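Local coordinates for protein putative surface-anchored fimbrial subunit (PDB 3HR6) that forms the shaft of the Corynebacterium diphtheriae pilus as the major pilin SpaA, a rod of tandem Ig-like modules that is probably attached to the cell wall, at residues R332-A335 / D336-V340; L372-S376 / N377-Y381; P213-S216 / T217-S220. One frame throughout, in Å; residues are numbered along the deposited sequence.

Contact 1. Residues R332-A335 / D336-V340; sequences RCEA and DGSLV
Glu-334 reaches back over Val-340 where the chain reverses at the end of strand 327-333. Its CB lies 3.8 Å from OD1 of Asp-336 and near the carbonyl oxygen of Ser-338, while Glu-334 CG is already drawing off from that Ser-338 O (4.2 Å). The chain then bends at chi2 (-65°), which brings CD over the CG2 methyl of Val-340; the two side chains cross at about a right angle, and Glu-334 OE2 ends 3.5 Å from Val-340 CG2. The contact is a carboxylate oxygen resting on a methyl, without a polar bond.

The backbone forms a type I beta turn from Glu-334 to Gly-337, closed by Gly-337 N donating to Glu-334 O at 2.9 Å. Glu-334 N gives its hydrogen to Ser-338 O at 2.8 Å, and Val-340 N bonds to Arg-332 O at 3.1 Å. Gly-337 has a positive phi (91°), a conformation that glycine adopts easily.

An Asx turn overlaps the second half of the beta turn: Asp-336 OD1 accepts from Ser-338 N at 3.0 Å, above the carboxylate plane. The Ser-338 hydroxyl also approaches this oxygen, so closely that the bond is doubtful in detail.

Elsewhere in the turn, Cys-333 SG, in its disulfide with Cys-393, lies 3.9 Å from Leu-339 CD2 in the conformer modelled, and Leu-339 also packs on Pro-409 and Val-395. The guanidinium of Arg-332 turns away to Lys-388 O and the ring of Phe-392.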
loop_
_atom_site.group_PDB
_atom_site.type_symbol
_atom_site.label_atom_id
_atom_site.label_comp_id
_atom_site.label_asym_id
_atom_site.label_seq_id
_atom_site.Cartn_x
_atom_site.Cartn_y
_atom_site.Cartn_z
ATOM N N ARG A 332 -15.289 -28.373 8.654
ATOM C CA ARG A 332 -16.433 -27.589 8.274
ATOM C C ARG A 332 -17.667 -28.502 8.278
ATOM O O ARG A 332 -17.570 -29.689 7.926
ATOM C CB ARG A 332 -16.267 -26.993 6.881
ATOM C CG ARG A 332 -15.099 -26.013 6.759
ATOM C CD ARG A 332 -15.401 -24.735 7.482
ATOM N NE ARG A 332 -16.506 -23.993 6.903
ATOM C CZ ARG A 332 -16.971 -22.811 7.308
ATOM N NH1 ARG A 332 -16.402 -22.192 8.349
ATOM N NH2 ARG A 332 -18.012 -22.261 6.666
ATOM N N CYS A 333 -18.790 -27.942 8.729
ATOM C CA CYS A 333 -20.048 -28.654 8.865
ATOM C C CYS A 333 -21.155 -27.917 8.090
ATOM O O CYS A 333 -21.071 -26.692 7.884
ATOM C CB CYS A 333 -20.393 -28.784 10.368
ATOM S SG CYS A 333 -19.567 -30.135 11.251
ATOM N N GLU A 334 -22.170 -28.662 7.650
ATOM C CA GLU A 334 -23.381 -28.121 7.075
ATOM C C GLU A 334 -24.309 -27.679 8.208
ATOM O O GLU A 334 -24.032 -27.940 9.390
ATOM C CB GLU A 334 -24.075 -29.163 6.190
ATOM C CG GLU A 334 -23.256 -29.611 5.007
ATOM C CD GLU A 334 -22.987 -28.521 3.981
ATOM O OE1 GLU A 334 -23.605 -27.428 4.030
ATOM O OE2 GLU A 334 -22.135 -28.773 3.092
ATOM N N ALA A 335 -25.385 -26.996 7.825
ATOM C CA ALA A 335 -26.411 -26.480 8.753
ATOM C C ALA A 335 -27.001 -27.505 9.716
ATOM O O ALA A 335 -27.372 -27.145 10.821
ATOM C CB ALA A 335 -27.533 -25.826 7.965
ATOM N N ASP A 336 -27.113 -28.766 9.304
ATOM C CA ASP A 336 -27.618 -29.824 10.194
ATOM C C ASP A 336 -26.555 -30.362 11.175
ATOM O O ASP A 336 -26.832 -31.269 11.956
ATOM C CB ASP A 336 -28.251 -30.971 9.380
ATOM C CG ASP A 336 -27.273 -31.626 8.405
ATOM O OD1 ASP A 336 -26.045 -31.403 8.534
ATOM O OD2 ASP A 336 -27.762 -32.353 7.508
ATOM N N GLY A 337 -25.343 -29.816 11.134
ATOM C CA GLY A 337 -24.282 -30.236 12.061
ATOM C C GLY A 337 -23.409 -31.360 11.547
ATOM O O GLY A 337 -22.401 -31.695 12.166
ATOM N N SER A 338 -23.785 -31.925 10.397
ATOM C CA SER A 338 -23.004 -32.970 9.762
ATOM C C SER A 338 -21.807 -32.393 9.024
ATOM O O SER A 338 -21.850 -31.257 8.557
ATOM C CB SER A 338 -23.867 -33.749 8.775
ATOM O OG SER A 338 -24.301 -32.922 7.715
ATOM N N LEU A 339 -20.761 -33.192 8.909
ATOM C CA LEU A 339 -19.560 -32.788 8.156
ATOM C C LEU A 339 -19.897 -32.527 6.682
ATOM O O LEU A 339 -20.686 -33.226 6.074
ATOM C CB LEU A 339 -18.444 -33.835 8.264
ATOM C CG LEU A 339 -17.788 -34.102 9.633
ATOM C CD1 LEU A 339 -16.834 -35.256 9.550
ATOM C CD2 LEU A 339 -17.053 -32.861 10.142
ATOM N N VAL A 340 -19.303 -31.472 6.152
ATOM C CA VAL A 340 -19.300 -31.214 4.729
ATOM C C VAL A 340 -18.787 -32.488 4.020
ATOM O O VAL A 340 -17.907 -33.156 4.492
ATOM C CB VAL A 340 -18.438 -29.968 4.413
ATOM C CG1 VAL A 340 -18.167 -29.805 2.905
ATOM C CG2 VAL A 340 -19.141 -28.692 4.942
#

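Contact 2. Residues L372-S376 / N377-Y381; sequences LQLES and NVMKY
Gln-373 and Lys-380 face each other through paired backbone hydrogen bonds, Gln-373 N to Lys-380 O at 3.0 Å and Lys-380 N to Gln-373 O at 2.8 Å, both close to straight. At the next hydrogen-bonded pair, beside the turn, Glu-375 N donates to Val-378 O at 2.8 Å; Val-378 N is also placed to bond Glu-375 O, though the position of that oxygen is less certain. At the non-hydrogen-bonded positions the CA hydrogens of Leu-372 and Met-379 point at the oxygens of Lys-380 and Gln-373.

These pairs build a two-residue beta hairpin between strands 361-375 and 378-383, whose type I' turn places Ser-376 and Asn-377 at its corners, each with positive phi.

Apolar contacts gather on the face of Leu-372, Leu-374, Met-379 and Tyr-381. With CG of Leu-372 opposite the backbone N (chi1 -179°), CD1 reaches across to Met-379 CB at 4.1 Å and to CB of Tyr-381. Met-379 folds its thioether over the neighbouring strand, SD coming 3.5 Å from Gln-373 C. Leu-374 lies alongside Asn-377, its CD1 3.4 Å from Asn-377 C.

The other face, of Gln-373, Glu-375, Val-378 and Lys-380, is mostly polar. A water accepts from Gln-373 NE2 in the conformer modelled and bridges to Glu-375 OE2 and Lys-380 O, while Gln-373 OE1 accepts from Ala-151 N. In its modelled conformer, Lys-380 turns NZ to the backbone O of Tyr-381.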
loop_
_atom_site.group_PDB
_atom_site.type_symbol
_atom_site.label_atom_id
_atom_site.label_comp_id
_atom_site.label_asym_id
_atom_site.label_seq_id
_atom_site.Cartn_x
_atom_site.Cartn_y
_atom_site.Cartn_z
ATOM N N LEU A 372 -11.547 -8.327 3.571
ATOM C CA LEU A 372 -12.209 -7.064 3.220
ATOM C C LEU A 372 -11.263 -6.367 2.239
ATOM O O LEU A 372 -10.069 -6.166 2.521
ATOM C CB LEU A 372 -12.389 -6.202 4.466
ATOM C CG LEU A 372 -13.075 -4.868 4.248
ATOM C CD1 LEU A 372 -14.571 -5.069 3.892
ATOM C CD2 LEU A 372 -12.942 -3.951 5.493
ATOM N N GLN A 373 -11.785 -6.114 1.050
ATOM C CA GLN A 373 -11.038 -5.461 -0.008
ATOM C C GLN A 373 -11.999 -4.743 -0.948
ATOM O O GLN A 373 -13.214 -4.998 -0.942
ATOM C CB GLN A 373 -10.233 -6.501 -0.783
ATOM C CG GLN A 373 -11.093 -7.630 -1.325
ATOM C CD GLN A 373 -10.298 -8.856 -1.685
ATOM O OE1 GLN A 373 -9.157 -8.764 -2.131
ATOM N NE2 GLN A 373 -10.920 -10.022 -1.534
ATOM N N LEU A 374 -11.430 -3.909 -1.814
ATOM C CA LEU A 374 -12.197 -3.148 -2.755
ATOM C C LEU A 374 -12.669 -4.010 -3.917
ATOM O O LEU A 374 -11.909 -4.779 -4.495
ATOM C CB LEU A 374 -11.318 -1.995 -3.249
ATOM C CG LEU A 374 -11.962 -0.766 -3.784
ATOM C CD1 LEU A 374 -12.815 -0.117 -2.713
ATOM C CD2 LEU A 374 -10.838 0.144 -4.263
ATOM N N GLU A 375 -13.949 -3.897 -4.256
ATOM C CA GLU A 375 -14.490 -4.549 -5.431
ATOM C C GLU A 375 -15.437 -3.551 -6.040
ATOM O O GLU A 375 -16.340 -3.061 -5.346
ATOM C CB GLU A 375 -15.186 -5.841 -5.053
ATOM C CG GLU A 375 -14.260 -6.780 -4.335
ATOM C CD GLU A 375 -14.847 -8.134 -4.051
ATOM O OE1 GLU A 375 -16.042 -8.367 -4.389
ATOM O OE2 GLU A 375 -14.072 -8.960 -3.511
ATOM N N SER A 376 -15.181 -3.194 -7.302
ATOM C CA SER A 376 -15.922 -2.124 -7.983
ATOM C C SER A 376 -16.007 -0.863 -7.116
ATOM O O SER A 376 -17.081 -0.288 -6.909
ATOM C CB SER A 376 -17.297 -2.625 -8.361
ATOM O OG SER A 376 -17.213 -3.858 -9.080
ATOM N N ASN A 377 -14.861 -0.456 -6.592
ATOM C CA ASN A 377 -14.732 0.735 -5.753
ATOM C C ASN A 377 -15.559 0.736 -4.464
ATOM O O ASN A 377 -15.695 1.776 -3.803
ATOM C CB ASN A 377 -14.996 2.022 -6.587
ATOM C CG ASN A 377 -14.126 3.208 -6.131
ATOM O OD1 ASN A 377 -12.923 3.057 -5.828
ATOM N ND2 ASN A 377 -14.731 4.398 -6.084
ATOM N N VAL A 378 -16.060 -0.434 -4.075
ATOM C CA VAL A 378 -16.728 -0.599 -2.795
ATOM C C VAL A 378 -16.023 -1.688 -1.977
ATOM O O VAL A 378 -15.739 -2.777 -2.479
ATOM C CB VAL A 378 -18.209 -0.995 -2.942
ATOM C CG1 VAL A 378 -18.391 -2.334 -3.655
ATOM C CG2 VAL A 378 -18.882 -1.060 -1.576
ATOM N N MET A 379 -15.780 -1.375 -0.717
ATOM C CA MET A 379 -15.187 -2.354 0.191
ATOM C C MET A 379 -16.217 -3.465 0.463
ATOM O O MET A 379 -17.356 -3.210 0.914
ATOM C CB MET A 379 -14.791 -1.774 1.541
ATOM C CG MET A 379 -13.540 -1.012 1.630
ATOM S SD MET A 379 -12.083 -1.959 1.134
ATOM C CE MET A 379 -10.916 -0.632 1.236
ATOM N N LYS A 380 -15.773 -4.687 0.210
ATOM C CA LYS A 380 -16.588 -5.881 0.342
ATOM C C LYS A 380 -15.823 -6.948 1.123
ATOM O O LYS A 380 -14.629 -7.175 0.885
ATOM C CB LYS A 380 -16.966 -6.415 -1.050
ATOM C CG LYS A 380 -17.776 -7.720 -1.060
ATOM C CD LYS A 380 -19.220 -7.530 -1.494
ATOM C CE LYS A 380 -20.087 -8.740 -1.105
ATOM N NZ LYS A 380 -19.297 -9.969 -0.764
ATOM N N TYR A 381 -16.525 -7.608 2.043
ATOM C CA TYR A 381 -15.973 -8.735 2.767
ATOM C C TYR A 381 -16.401 -10.027 2.081
ATOM O O TYR A 381 -17.603 -10.211 1.769
ATOM C CB TYR A 381 -16.477 -8.752 4.228
ATOM C CG TYR A 381 -16.006 -9.956 5.003
ATOM C CD1 TYR A 381 -14.743 -9.992 5.627
ATOM C CD2 TYR A 381 -16.773 -11.104 5.055
ATOM C CE1 TYR A 381 -14.285 -11.100 6.305
ATOM C CE2 TYR A 381 -16.324 -12.232 5.741
ATOM C CZ TYR A 381 -15.070 -12.222 6.399
ATOM O OH TYR A 381 -14.574 -13.310 7.058
HETATM O O HOH W 1 -13.912 -9.259 -0.800
#

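Contact 3. Residues P213-S216 / T217-S220; sequences PINS and TDVS
A tight turn leads into strand 219-226, and Asn-215 starts it by offering its carbonyl oxygen to Asp-218 N. That bond, Asp-218 N to Asn-215 O, is 2.8 Å long. Val-219 N then donates to Ser-216 O at 3.1 Å, and makes a weak, strongly bent bond to Asn-215 O at 3.4 Å. Asn-215 O therefore holds the Asp-218 amide firmly and the Val-219 amide only weakly, which draws the chain from Asn-215 to Val-219 into a compact turn.

Asn-215 and Asp-218 run side by side and point the same way, each with CG set beside its own backbone N (chi1 -84° and -74°), their amide and carboxylate planes turned 69° apart. Asn-215 CB lies 3.8 Å from Asp-218 OD2. The carboxylate finds its hydrogen bond elsewhere, in the hydroxyl of Thr-240 on helix 238-242. CB of Asp-218 also comes 3.4 Å from Asn-215 O.

The segment belongs to the Cna-B-like region of the pilin, where it connects the edge strand 212-213 of one sheet to strand 219-226 of another. Its hydrophobic side is formed by Ile-214 and Val-219, whose side chains start toward each other's segment and cross at about a right angle. The two meet, but the exact placing of their methyls is doubtful. Both residues pack on Leu-236, and Ile-214 continues onto Val-207 and Leu-209 of strand 206-209.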
loop_
_atom_site.group_PDB
_atom_site.type_symbol
_atom_site.label_atom_id
_atom_site.label_comp_id
_atom_site.label_asym_id
_atom_site.label_seq_id
_atom_site.Cartn_x
_atom_site.Cartn_y
_atom_site.Cartn_z
ATOM N N PRO A 213 4.116 -8.787 -20.313
ATOM C CA PRO A 213 5.303 -8.827 -19.485
ATOM C C PRO A 213 6.238 -7.668 -19.879
ATOM O O PRO A 213 6.161 -7.152 -20.992
ATOM C CB PRO A 213 5.912 -10.197 -19.839
ATOM C CG PRO A 213 5.542 -10.374 -21.280
ATOM C CD PRO A 213 4.124 -9.851 -21.332
ATOM N N ILE A 214 7.059 -7.210 -18.936
ATOM C CA ILE A 214 7.957 -6.074 -19.180
ATOM C C ILE A 214 9.412 -6.533 -19.377
ATOM O O ILE A 214 9.832 -7.526 -18.789
ATOM C CB ILE A 214 7.901 -5.087 -17.978
ATOM C CG1 ILE A 214 6.470 -4.629 -17.729
ATOM C CG2 ILE A 214 8.798 -3.873 -18.209
ATOM C CD1 ILE A 214 6.346 -3.611 -16.608
ATOM N N ASN A 215 10.179 -5.783 -20.168
ATOM C CA ASN A 215 11.620 -6.056 -20.322
ATOM C C ASN A 215 12.215 -6.170 -18.928
ATOM O O ASN A 215 12.271 -5.168 -18.196
ATOM C CB ASN A 215 12.333 -4.929 -21.066
ATOM C CG ASN A 215 12.231 -5.043 -22.588
ATOM O OD1 ASN A 215 11.995 -6.124 -23.151
ATOM N ND2 ASN A 215 12.444 -3.915 -23.264
ATOM N N SER A 216 12.631 -7.370 -18.525
ATOM C CA SER A 216 13.060 -7.532 -17.137
ATOM C C SER A 216 14.291 -6.643 -16.835
ATOM O O SER A 216 14.484 -6.245 -15.696
ATOM C CB SER A 216 13.336 -8.993 -16.796
ATOM O OG SER A 216 14.602 -9.365 -17.300
ATOM N N THR A 217 15.087 -6.300 -17.843
ATOM C CA THR A 217 16.218 -5.378 -17.624
ATOM C C THR A 217 15.770 -3.978 -17.158
ATOM O O THR A 217 16.517 -3.280 -16.486
ATOM C CB THR A 217 17.176 -5.272 -18.858
ATOM O OG1 THR A 217 16.559 -4.548 -19.942
ATOM C CG2 THR A 217 17.581 -6.659 -19.329
ATOM N N ASP A 218 14.540 -3.600 -17.490
ATOM C CA ASP A 218 14.007 -2.293 -17.147
ATOM C C ASP A 218 13.275 -2.328 -15.820
ATOM O O ASP A 218 12.951 -1.270 -15.271
ATOM C CB ASP A 218 13.027 -1.828 -18.219
ATOM C CG ASP A 218 13.729 -1.389 -19.507
ATOM O OD1 ASP A 218 14.966 -1.178 -19.451
ATOM O OD2 ASP A 218 13.042 -1.196 -20.546
ATOM N N VAL A 219 12.966 -3.529 -15.345
ATOM C CA VAL A 219 12.178 -3.687 -14.114
ATOM C C VAL A 219 13.093 -4.242 -13.033
ATOM O O VAL A 219 13.723 -5.290 -13.225
ATOM C CB VAL A 219 10.968 -4.624 -14.324
ATOM C CG1 VAL A 219 10.040 -4.568 -13.125
ATOM C CG2 VAL A 219 10.198 -4.210 -15.511
ATOM N N SER A 220 13.241 -3.491 -11.951
ATOM C CA SER A 220 14.043 -3.868 -10.790
ATOM C C SER A 220 13.128 -4.302 -9.652
ATOM O O SER A 220 12.376 -3.503 -9.091
ATOM C CB SER A 220 14.910 -2.679 -10.327
ATOM O OG SER A 220 15.638 -3.016 -9.140
#

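The three contacts are local turns spaced along an elongated rod and met in the order contact 3, contact 1, contact 2. Contacts 1 and 2 lie on the same side of the chain's centre, their own centres about 29 Å apart and their nearest atoms about 9 Å. Contact 3 is about 30 Å from contact 2 and about 49 Å from contact 1, centre to centre. Contacts 2 and 3 both reach the same mixed sheet, through strands 361-375 and 378-383 and through strand 219-226, whereas contact 1 ends strand 327-333 of a separate four-stranded antiparallel sheet. Each turn lies at a strand end, in keeping with the tandem Ig-like build of the shaft.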